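Side-chain contacts in sugar ABC transporter (Sugar-binding protein) (Bacillus halodurans, PDB 4YO7), which binds myo-inositol and, as a solute-binding protein of a sugar ABC transporter, probably delivers this ligand to the membrane components: residues 52-57 / 132-137; 61-66 / 78-83; 96-101 / 120-125; 296-299 / 303-306. All blocks are in the same frame, centred on the assembly; numbering follows the deposited sequence. Where two conformers were deposited one is given.

Contact 1: residues 52-57 / 132-137. With INS (1,2,3,4,5,6-hexahydroxy-cyclohexane), chain F.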
# COMPACT_ATOMS: atom_id res chain seq x y z
N ILE A 52 -6.93 -6.46 -9.52
CA ILE A 52 -6.36 -5.43 -8.66
C ILE A 52 -7.52 -4.69 -8.00
O ILE A 52 -8.57 -4.55 -8.60
CB ILE A 52 -5.43 -4.49 -9.45
CG1 ILE A 52 -4.53 -3.68 -8.51
CG2 ILE A 52 -6.20 -3.58 -10.41
CD1 ILE A 52 -3.33 -3.08 -9.20
N SER A 53 -7.36 -4.26 -6.75
CA SER A 53 -8.48 -3.60 -6.06
C SER A 53 -8.97 -2.35 -6.77
O SER A 53 -10.18 -2.14 -6.85
CB SER A 53 -8.09 -3.24 -4.61
OG SER A 53 -7.04 -2.30 -4.57
N ASN A 54 -8.05 -1.54 -7.26
CA ASN A 54 -8.35 -0.30 -7.96
C ASN A 54 -7.04 0.29 -8.43
O ASN A 54 -5.98 -0.20 -8.05
CB ASN A 54 -9.15 0.69 -7.08
CG ASN A 54 -8.31 1.42 -6.05
OD1 ASN A 54 -7.49 0.85 -5.31
ND2 ASN A 54 -8.55 2.71 -5.96
N LEU A 55 -7.11 1.30 -9.29
CA LEU A 55 -5.92 1.94 -9.84
C LEU A 55 -5.65 3.28 -9.16
O LEU A 55 -5.71 4.35 -9.77
CB LEU A 55 -6.06 2.09 -11.35
CG LEU A 55 -6.11 0.73 -12.05
CD1 LEU A 55 -6.45 0.93 -13.52
CD2 LEU A 55 -4.81 -0.04 -11.93
N ASP A 56 -5.33 3.23 -7.87
CA ASP A 56 -5.01 4.45 -7.15
C ASP A 56 -3.55 4.85 -7.42
O ASP A 56 -2.87 4.23 -8.25
CB ASP A 56 -5.33 4.29 -5.65
CG ASP A 56 -4.54 3.18 -4.95
OD1 ASP A 56 -3.36 2.96 -5.27
OD2 ASP A 56 -5.10 2.54 -4.01
N GLU A 57 -3.08 5.92 -6.77
CA GLU A 57 -1.79 6.51 -7.13
C GLU A 57 -0.67 5.46 -7.07
O GLU A 57 0.06 5.27 -8.04
CB GLU A 57 -1.46 7.70 -6.23
CG GLU A 57 -0.23 8.52 -6.67
CD GLU A 57 -0.50 9.49 -7.81
OE1 GLU A 57 -1.68 9.66 -8.21
OE2 GLU A 57 0.47 10.11 -8.30
N ALA A 132 -1.22 -10.11 -3.65
CA ALA A 132 -0.29 -9.02 -3.83
C ALA A 132 -0.69 -7.78 -3.03
O ALA A 132 -1.85 -7.36 -3.07
CB ALA A 132 -0.20 -8.66 -5.31
N ASN A 133 0.31 -7.25 -2.31
CA ASN A 133 0.34 -5.94 -1.68
C ASN A 133 -0.57 -5.72 -0.47
O ASN A 133 -0.15 -5.05 0.46
CB ASN A 133 0.06 -4.88 -2.74
CG ASN A 133 -0.22 -3.52 -2.16
OD1 ASN A 133 -1.37 -3.17 -1.95
ND2 ASN A 133 0.82 -2.73 -1.92
N ARG A 134 -1.78 -6.26 -0.46
CA ARG A 134 -2.66 -6.19 0.71
C ARG A 134 -2.84 -7.56 1.34
O ARG A 134 -3.31 -8.48 0.71
CB ARG A 134 -4.02 -5.61 0.35
CG ARG A 134 -3.97 -4.23 -0.21
CD ARG A 134 -5.34 -3.83 -0.66
NE ARG A 134 -5.44 -2.45 -1.13
CZ ARG A 134 -6.59 -1.87 -1.46
NH1 ARG A 134 -7.74 -2.55 -1.41
NH2 ARG A 134 -6.60 -0.61 -1.84
N THR A 135 -2.51 -7.65 2.62
CA THR A 135 -2.66 -8.89 3.36
C THR A 135 -3.95 -8.82 4.19
O THR A 135 -4.68 -7.83 4.18
CB THR A 135 -1.41 -9.16 4.24
OG1 THR A 135 -1.44 -10.52 4.71
CG2 THR A 135 -1.27 -8.20 5.43
N PHE A 136 -4.21 -9.90 4.90
CA PHE A 136 -5.44 -10.07 5.66
C PHE A 136 -5.24 -11.24 6.57
O PHE A 136 -4.38 -12.09 6.32
CB PHE A 136 -6.62 -10.31 4.75
CG PHE A 136 -6.42 -11.46 3.81
CD1 PHE A 136 -5.74 -11.29 2.62
CD2 PHE A 136 -6.96 -12.71 4.09
CE1 PHE A 136 -5.58 -12.35 1.76
CE2 PHE A 136 -6.77 -13.77 3.21
CZ PHE A 136 -6.09 -13.58 2.06
N ASP A 137 -6.04 -11.30 7.65
CA ASP A 137 -6.05 -12.46 8.52
C ASP A 137 -6.56 -13.66 7.75
O ASP A 137 -7.71 -13.66 7.28
CB ASP A 137 -6.91 -12.21 9.76
CG ASP A 137 -6.30 -11.22 10.72
OD1 ASP A 137 -5.15 -10.78 10.55
OD2 ASP A 137 -7.00 -10.89 11.70
C1 INS F . -3.27 1.17 -1.18
C2 INS F . -2.70 2.53 -1.58
C3 INS F . -1.67 2.96 -0.53
C4 INS F . -0.53 1.94 -0.41
C5 INS F . -1.13 0.56 -0.06
C6 INS F . -2.15 0.14 -1.10
O1 INS F . -4.23 0.72 -2.17
O2 INS F . -2.06 2.38 -2.84
O3 INS F . -1.16 4.26 -0.95
O4 INS F . 0.35 2.31 0.66
O5 INS F . -0.06 -0.41 -0.07
O6 INS F . -2.74 -1.15 -0.68
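Ser-53 sets its hydroxyl over one face of the Arg-134 guanidinium, with OG 3.0 Å above the plane. OG comes 3.2 Å from CZ of Arg-134, but lying above the plane it is badly placed to receive the in-plane N-H groups; it hydrogen-bonds to Asn-108 instead. Asp-56 is the N-cap of helix 57-70: its OD1 caps Leu-59 N and accepts a hydrogen bond from inositol O2 at 2.8 Å, while OD2 accepts one from O1 at 2.7 Å. Both loops follow the C-terminal ends of parallel strands, 46-52 and 129-132, the usual ligand-binding edge of an alpha/beta lobe in periplasmic binding proteins. Arg-134 meets the same O1 from the 132-137 side: with CG anti to the carbonyl carbon (chi1 -60°) and the chain extended from CG to NE, NH2 donates over 2.7 Å, nearly straight at 171° and in the guanidinium plane. Inositol O1 thus bridges OD2 of Asp-56 and NH2 of Arg-134, 4.1 Å apart. NE donates to O6, which itself donates to Asn-133 OD1, while NH1 is held by Pro-109 O. A leucine in place of Arg-134 would probably leave O1 and O6 without these N-H donors and Asp-56 without its neighbouring positive charge.

Contact 2: residues 61-66 / 78-83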
# COMPACT_ATOMS: atom_id res chain seq x y z
N TYR A 61 1.28 2.23 -10.34
CA TYR A 61 2.66 1.86 -10.62
C TYR A 61 2.83 0.34 -10.52
O TYR A 61 3.57 -0.26 -11.30
CB TYR A 61 3.62 2.56 -9.66
CG TYR A 61 3.67 4.06 -9.84
CD1 TYR A 61 4.40 4.63 -10.86
CD2 TYR A 61 2.98 4.90 -8.98
CE1 TYR A 61 4.44 6.00 -11.03
CE2 TYR A 61 3.01 6.26 -9.14
CZ TYR A 61 3.75 6.81 -10.17
OH TYR A 61 3.79 8.18 -10.34
N MSE A 62 2.13 -0.27 -9.58
CA MSE A 62 2.26 -1.72 -9.41
C MSE A 62 1.68 -2.43 -10.61
O MSE A 62 2.29 -3.35 -11.15
CB MSE A 62 1.58 -2.21 -8.13
CG MSE A 62 1.98 -3.67 -7.84
SE MSE A 62 1.00 -4.35 -6.28
CE MSE A 62 -0.68 -4.83 -7.16
N GLN A 63 0.51 -1.99 -11.06
CA GLN A 63 -0.15 -2.59 -12.23
C GLN A 63 0.69 -2.43 -13.50
O GLN A 63 0.80 -3.36 -14.28
CB GLN A 63 -1.52 -1.96 -12.44
CG GLN A 63 -2.26 -2.35 -13.75
CD GLN A 63 -3.40 -3.31 -13.51
OE1 GLN A 63 -3.35 -4.14 -12.61
NE2 GLN A 63 -4.47 -3.15 -14.28
N ASP A 64 1.29 -1.25 -13.69
CA ASP A 64 2.15 -1.03 -14.86
C ASP A 64 3.35 -1.99 -14.82
O ASP A 64 3.78 -2.51 -15.86
CB ASP A 64 2.65 0.42 -14.92
CG ASP A 64 1.56 1.41 -15.31
OD1 ASP A 64 0.48 0.99 -15.77
OD2 ASP A 64 1.79 2.63 -15.16
N ALA A 65 3.87 -2.22 -13.62
CA ALA A 65 4.99 -3.15 -13.46
C ALA A 65 4.56 -4.60 -13.74
O ALA A 65 5.34 -5.37 -14.32
CB ALA A 65 5.59 -3.05 -12.07
N MSE A 66 3.34 -4.97 -13.35
CA MSE A 66 2.81 -6.31 -13.67
C MSE A 66 2.69 -6.47 -15.18
O MSE A 66 3.08 -7.50 -15.73
CB MSE A 66 1.45 -6.57 -12.99
CG MSE A 66 1.56 -6.59 -11.51
SE MSE A 66 -0.08 -7.30 -10.70
CE MSE A 66 -1.28 -5.87 -11.06
N PHE A 78 -2.52 -12.88 -20.09
CA PHE A 78 -2.93 -12.29 -18.80
C PHE A 78 -4.25 -11.55 -18.92
O PHE A 78 -4.49 -10.85 -19.90
CB PHE A 78 -1.85 -11.33 -18.28
CG PHE A 78 -0.61 -12.03 -17.82
CD1 PHE A 78 0.28 -12.55 -18.74
CD2 PHE A 78 -0.34 -12.18 -16.48
CE1 PHE A 78 1.42 -13.20 -18.32
CE2 PHE A 78 0.81 -12.83 -16.07
CZ PHE A 78 1.67 -13.33 -16.98
N ILE A 79 -5.12 -11.71 -17.93
CA ILE A 79 -6.36 -10.95 -17.85
C ILE A 79 -6.20 -9.98 -16.71
O ILE A 79 -6.20 -10.39 -15.56
CB ILE A 79 -7.60 -11.83 -17.61
CG1 ILE A 79 -7.72 -12.90 -18.70
CG2 ILE A 79 -8.86 -10.98 -17.58
CD1 ILE A 79 -8.68 -14.00 -18.33
N PHE A 80 -6.05 -8.69 -17.03
CA PHE A 80 -5.84 -7.65 -16.01
C PHE A 80 -7.16 -6.95 -15.73
O PHE A 80 -7.60 -6.10 -16.50
CB PHE A 80 -4.78 -6.64 -16.45
CG PHE A 80 -3.38 -7.14 -16.28
CD1 PHE A 80 -2.64 -7.55 -17.39
CD2 PHE A 80 -2.81 -7.26 -15.01
CE1 PHE A 80 -1.36 -8.03 -17.24
CE2 PHE A 80 -1.51 -7.76 -14.86
CZ PHE A 80 -0.80 -8.13 -15.99
N SER A 81 -7.77 -7.31 -14.61
CA SER A 81 -9.07 -6.78 -14.21
C SER A 81 -8.94 -5.84 -13.02
O SER A 81 -8.00 -5.94 -12.24
CB SER A 81 -10.03 -7.93 -13.84
OG SER A 81 -10.22 -8.79 -14.95
N ASP A 82 -9.90 -4.94 -12.92
CA ASP A 82 -9.92 -3.87 -11.92
C ASP A 82 -11.25 -3.97 -11.16
O ASP A 82 -12.31 -3.87 -11.76
CB ASP A 82 -9.79 -2.51 -12.62
CG ASP A 82 -9.91 -1.31 -11.70
OD1 ASP A 82 -10.04 -1.45 -10.47
OD2 ASP A 82 -9.83 -0.19 -12.25
N ALA A 83 -11.18 -4.19 -9.86
CA ALA A 83 -12.38 -4.37 -9.04
C ALA A 83 -13.08 -3.06 -8.71
O ALA A 83 -14.20 -3.09 -8.21
CB ALA A 83 -12.05 -5.10 -7.76
O HOH W 1 -5.21 -6.02 -13.04
O HOH W 2 -6.98 -3.36 -15.23
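Phe-80 lays the far end of its ring against the start of the Met-66 side chain, CE2 meeting CB of Met-66 (a selenomethionine) at 3.7 Å. The approach is oblique to the ring, so this is plain apolar contact and not a stack. CZ also comes 3.9 Å from the carbonyl O of Met-66, which places the ring against the helix backbone as well as the side chain. The Met-66 side chain also touches Val-292 of helix 284-299.

Gln-63, one helical turn earlier, runs past Phe-80 in the opposite direction. Its CG is anti to the backbone N (chi1 172°) and the chain bends at chi2, which brings the amide beside the ring: OE1 lies 4.0 Å from CD2 of Phe-80, with amide and ring planes 66° apart. Two waters join this amide to the strand backbone. One donates to Gln-63 OE1 (2.7 Å) and to Ser-81 O (2.9 Å), and sits in the ring plane at the edge of Phe-80. The other donates to Phe-80 O and weakly accepts from NE2 of Gln-63. An alanine in place of Phe-80 would probably open a gap beside Met-66 CB and take away the ring alongside the Gln-63 amide, leaving the two waters as its link to the strand.

Helix 57-70 is here fastened to strand 76-82, the second strand of the beta-alpha-beta unit begun by strand 46-52, as in the Rossmann-like lobes of periplasmic binding proteins.

Contact 3: residues 96-101 / 120-125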
# COMPACT_ATOMS: atom_id res chain seq x y z
N ASN A 96 -15.14 -15.86 -12.39
CA ASN A 96 -14.90 -15.99 -13.82
C ASN A 96 -13.57 -16.65 -14.12
O ASN A 96 -13.47 -17.53 -14.97
CB ASN A 96 -14.98 -14.61 -14.50
CG ASN A 96 -14.75 -14.68 -16.00
OD1 ASN A 96 -13.65 -14.46 -16.47
ND2 ASN A 96 -15.78 -15.02 -16.75
N PHE A 97 -12.53 -16.25 -13.40
CA PHE A 97 -11.23 -16.90 -13.56
C PHE A 97 -11.30 -18.39 -13.24
O PHE A 97 -10.71 -19.20 -13.93
CB PHE A 97 -10.16 -16.25 -12.67
CG PHE A 97 -9.89 -14.80 -12.96
CD1 PHE A 97 -10.11 -14.22 -14.20
CD2 PHE A 97 -9.33 -14.02 -11.94
CE1 PHE A 97 -9.82 -12.86 -14.40
CE2 PHE A 97 -9.06 -12.69 -12.15
CZ PHE A 97 -9.28 -12.12 -13.37
N ILE A 98 -12.02 -18.77 -12.18
CA ILE A 98 -12.20 -20.17 -11.85
C ILE A 98 -12.96 -20.89 -12.96
O ILE A 98 -12.55 -21.97 -13.39
CB ILE A 98 -12.95 -20.34 -10.53
CG1 ILE A 98 -12.06 -19.85 -9.39
CG2 ILE A 98 -13.36 -21.78 -10.32
CD1 ILE A 98 -12.77 -19.71 -8.05
N SER A 99 -14.02 -20.28 -13.45
CA SER A 99 -14.83 -20.95 -14.47
C SER A 99 -14.09 -21.15 -15.80
O SER A 99 -14.38 -22.10 -16.54
CB SER A 99 -16.13 -20.22 -14.68
OG SER A 99 -16.00 -19.04 -15.45
N ARG A 100 -13.15 -20.25 -16.09
CA ARG A 100 -12.28 -20.33 -17.26
C ARG A 100 -11.17 -21.36 -17.09
O ARG A 100 -10.49 -21.72 -18.06
CB ARG A 100 -11.62 -18.97 -17.53
CG ARG A 100 -12.47 -17.90 -18.13
CD ARG A 100 -11.68 -16.59 -18.05
NE ARG A 100 -12.32 -15.48 -18.76
CZ ARG A 100 -12.05 -15.12 -20.01
NH1 ARG A 100 -11.14 -15.77 -20.72
NH2 ARG A 100 -12.70 -14.10 -20.55
N ASN A 101 -10.96 -21.79 -15.85
CA ASN A 101 -9.87 -22.68 -15.44
C ASN A 101 -8.49 -22.09 -15.73
O ASN A 101 -7.63 -22.75 -16.32
CB ASN A 101 -10.01 -24.07 -16.09
CG ASN A 101 -9.32 -25.15 -15.29
OD1 ASN A 101 -9.16 -25.02 -14.07
ND2 ASN A 101 -8.88 -26.21 -15.96
N ASN A 120 -10.63 -19.08 -0.04
CA ASN A 120 -11.29 -20.36 0.15
C ASN A 120 -11.82 -20.94 -1.15
O ASN A 120 -11.64 -22.14 -1.43
CB ASN A 120 -12.45 -20.23 1.14
CG ASN A 120 -11.97 -20.07 2.57
OD1 ASN A 120 -10.88 -20.50 2.93
ND2 ASN A 120 -12.81 -19.46 3.41
N MSE A 121 -12.44 -20.09 -1.95
CA MSE A 121 -13.03 -20.51 -3.21
C MSE A 121 -11.98 -20.96 -4.22
O MSE A 121 -12.15 -22.00 -4.88
CB MSE A 121 -13.86 -19.34 -3.77
CG MSE A 121 -14.58 -19.64 -5.02
SE MSE A 121 -15.76 -18.14 -5.45
CE MSE A 121 -14.57 -16.62 -5.53
N VAL A 122 -10.89 -20.21 -4.32
CA VAL A 122 -9.86 -20.52 -5.29
C VAL A 122 -9.13 -21.78 -4.81
O VAL A 122 -8.83 -22.64 -5.61
CB VAL A 122 -8.91 -19.32 -5.52
CG1 VAL A 122 -7.80 -19.66 -6.49
CG2 VAL A 122 -9.69 -18.17 -6.06
N ASN A 123 -8.85 -21.88 -3.51
CA ASN A 123 -8.26 -23.12 -2.99
C ASN A 123 -9.14 -24.35 -3.31
O ASN A 123 -8.62 -25.40 -3.74
CB ASN A 123 -8.05 -23.06 -1.49
CG ASN A 123 -6.86 -22.21 -1.07
OD1 ASN A 123 -5.93 -21.97 -1.84
ND2 ASN A 123 -6.89 -21.78 0.17
N ASP A 124 -10.45 -24.23 -3.11
CA ASP A 124 -11.36 -25.35 -3.41
C ASP A 124 -11.30 -25.70 -4.89
O ASP A 124 -11.47 -26.85 -5.23
CB ASP A 124 -12.81 -25.04 -3.02
CG ASP A 124 -13.04 -25.10 -1.51
OD1 ASP A 124 -12.20 -25.69 -0.79
OD2 ASP A 124 -14.06 -24.58 -1.06
N ALA A 125 -11.04 -24.71 -5.75
CA ALA A 125 -10.95 -24.93 -7.19
C ALA A 125 -9.64 -25.57 -7.61
O ALA A 125 -9.48 -26.00 -8.74
CB ALA A 125 -11.15 -23.61 -7.95
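Ile-98 provides most of the buried surface, and both of its branches are used. CD1 reaches across to Met-121 (a selenomethionine), meeting CG at 3.5 Å, and also lies 4.0 Å from CG2 of Val-122. CG2 of Ile-98 touches CB of Ala-125 at 3.7 Å. This division follows from the first torsion: CG1 is anti to the carbonyl carbon (chi1 -68°) and carries CD1 toward the earlier turn of the partner helix, while CG2 turns to the later one. Met-121 and Ala-125 are one helical turn apart, so Ile-98 spans that turn. The short segments 96-100 and 120-125 run almost exactly parallel, their axes 4° apart in direction and 10.6 Å apart at closest approach. Such side-by-side helices are expected of an alpha/beta lobe: helices 87-100 and 112-125, separated in sequence by strand 104-107, lie on the same side of the parallel sheet, where Phe-97 and Val-122 both touch Ile-105. Met-121 holds its CG anti to the backbone N (chi1 -177°); its chain bends at chi3, and the side chain also touches Met-91, Val-94 and Glu-95 of helix 87-100. Ala-125 forms the solvent-exposed margin; near it helix 87-100 ends in a Schellman motif at Asn-101.

Contact 4: residues 296-299 / 303-306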
# COMPACT_ATOMS: atom_id res chain seq x y z
N VAL A 296 3.52 -17.05 -12.53
CA VAL A 296 4.00 -17.87 -13.64
C VAL A 296 4.64 -19.17 -13.13
O VAL A 296 4.38 -20.26 -13.67
CB VAL A 296 5.01 -17.10 -14.50
CG1 VAL A 296 5.79 -18.02 -15.42
CG2 VAL A 296 4.29 -16.04 -15.32
N GLN A 297 5.46 -19.08 -12.09
CA GLN A 297 6.06 -20.28 -11.54
C GLN A 297 4.99 -21.25 -11.07
O GLN A 297 5.12 -22.45 -11.28
CB GLN A 297 7.00 -19.95 -10.36
CG GLN A 297 8.27 -19.26 -10.74
CD GLN A 297 9.08 -18.86 -9.51
OE1 GLN A 297 8.53 -18.47 -8.49
NE2 GLN A 297 10.40 -19.00 -9.61
N ALA A 298 3.97 -20.74 -10.40
CA ALA A 298 2.92 -21.60 -9.83
C ALA A 298 2.08 -22.21 -10.96
O ALA A 298 1.74 -23.40 -10.95
CB ALA A 298 2.04 -20.80 -8.90
N ALA A 299 1.81 -21.39 -11.97
CA ALA A 299 1.10 -21.84 -13.17
C ALA A 299 1.85 -22.97 -13.89
O ALA A 299 1.24 -23.86 -14.52
CB ALA A 299 0.90 -20.68 -14.12
N ASP A 303 6.29 -25.27 -6.85
CA ASP A 303 5.95 -24.69 -5.55
C ASP A 303 6.63 -23.34 -5.41
O ASP A 303 7.78 -23.15 -5.79
CB ASP A 303 6.33 -25.62 -4.40
CG ASP A 303 5.41 -26.83 -4.31
OD1 ASP A 303 4.22 -26.68 -3.93
OD2 ASP A 303 5.86 -27.93 -4.65
N VAL A 304 5.89 -22.38 -4.89
CA VAL A 304 6.37 -21.02 -4.75
C VAL A 304 6.46 -20.65 -3.28
O VAL A 304 6.11 -21.42 -2.39
CB VAL A 304 5.45 -20.03 -5.52
CG1 VAL A 304 5.50 -20.33 -7.01
CG2 VAL A 304 4.05 -20.10 -5.02
N GLU A 305 6.97 -19.46 -3.02
CA GLU A 305 7.07 -18.99 -1.67
C GLU A 305 6.81 -17.49 -1.63
O GLU A 305 6.81 -16.82 -2.67
CB GLU A 305 8.44 -19.31 -1.10
CG GLU A 305 9.57 -18.69 -1.88
CD GLU A 305 10.93 -19.13 -1.38
OE1 GLU A 305 11.13 -20.36 -1.22
OE2 GLU A 305 11.81 -18.26 -1.15
N ASP A 306 6.58 -17.00 -0.42
CA ASP A 306 6.36 -15.57 -0.22
C ASP A 306 7.54 -14.72 -0.66
O ASP A 306 8.70 -15.16 -0.61
CB ASP A 306 6.10 -15.26 1.24
CG ASP A 306 4.85 -15.92 1.79
OD1 ASP A 306 4.01 -16.44 1.02
OD2 ASP A 306 4.69 -15.88 3.03
O HOH W 3 8.62 -18.46 -5.65
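The last turn of helix 284-299 and the extended chain that follows it come together at Ala-298 and Asp-303, whose CA atoms are 6.1 Å apart. Just three residues separate the two segments, so the chain reverses tightly. Residues 303-306 then run in extended conformation, with Val-304 at phi -116° and psi 176°, although they form no regular strand.

Val-304 points back at the helix and makes the contact through one methyl group. CG1 rests on Gln-297 CB at 3.7 Å and equally close to the backbone N of Ala-298; the methyl CB of Ala-298 follows at 4.0 Å. CG1 is put there by a first torsion of -64°, which sets it anti to the carbonyl carbon and leaves CG2 in the crowded position between the backbone N and the carbonyl carbon. The Gln-297 side chain crosses Val-304 at a slant. It is extended beyond CG, which keeps OE1 alongside the methyl, 3.9 Å from CG1 of Val-304. A water completes the link: it donates to Gln-297 OE1 (2.8 Å) and accepts from Glu-305 N (3.3 Å), tying the amide to the backbone of the returning chain.

The turn connects helix 284-299 to strand 307-308, at the edge of the six-stranded parallel sheet. Val-304 also touches Thr-143 and Ala-144, Asp-306 OD1 bonds to Phe-145 N of strand 144-147, and on the helix Ala-298 meets Pro-128 while Val-296, directed away from the turn, packs on Phe-76 and Phe-78 of strand 76-82.

How the contacts relate
From the N terminus, strand 46-52 leads into the first half of contact 1, whose loop closes only at 132-137. Contacts 2 and 3 both nest within that loop, one after the other: contact 2 closes the helix 57-70 to strand 76-82 connection, contact 3 pairs helices 87-100 and 112-125. Contact 4 follows in series as a short local closure near the C terminus; no loops cross. Contacts 1 and 2 share the sheet through backbone pairing of Ile-52 with Ser-81 and Ala-83. Phe-97 packs on Ile-79 and Ser-81, joining contacts 2 and 3, and Phe-78 meets Val-296 between contacts 2 and 4. Contacts 3 and 4 do not touch.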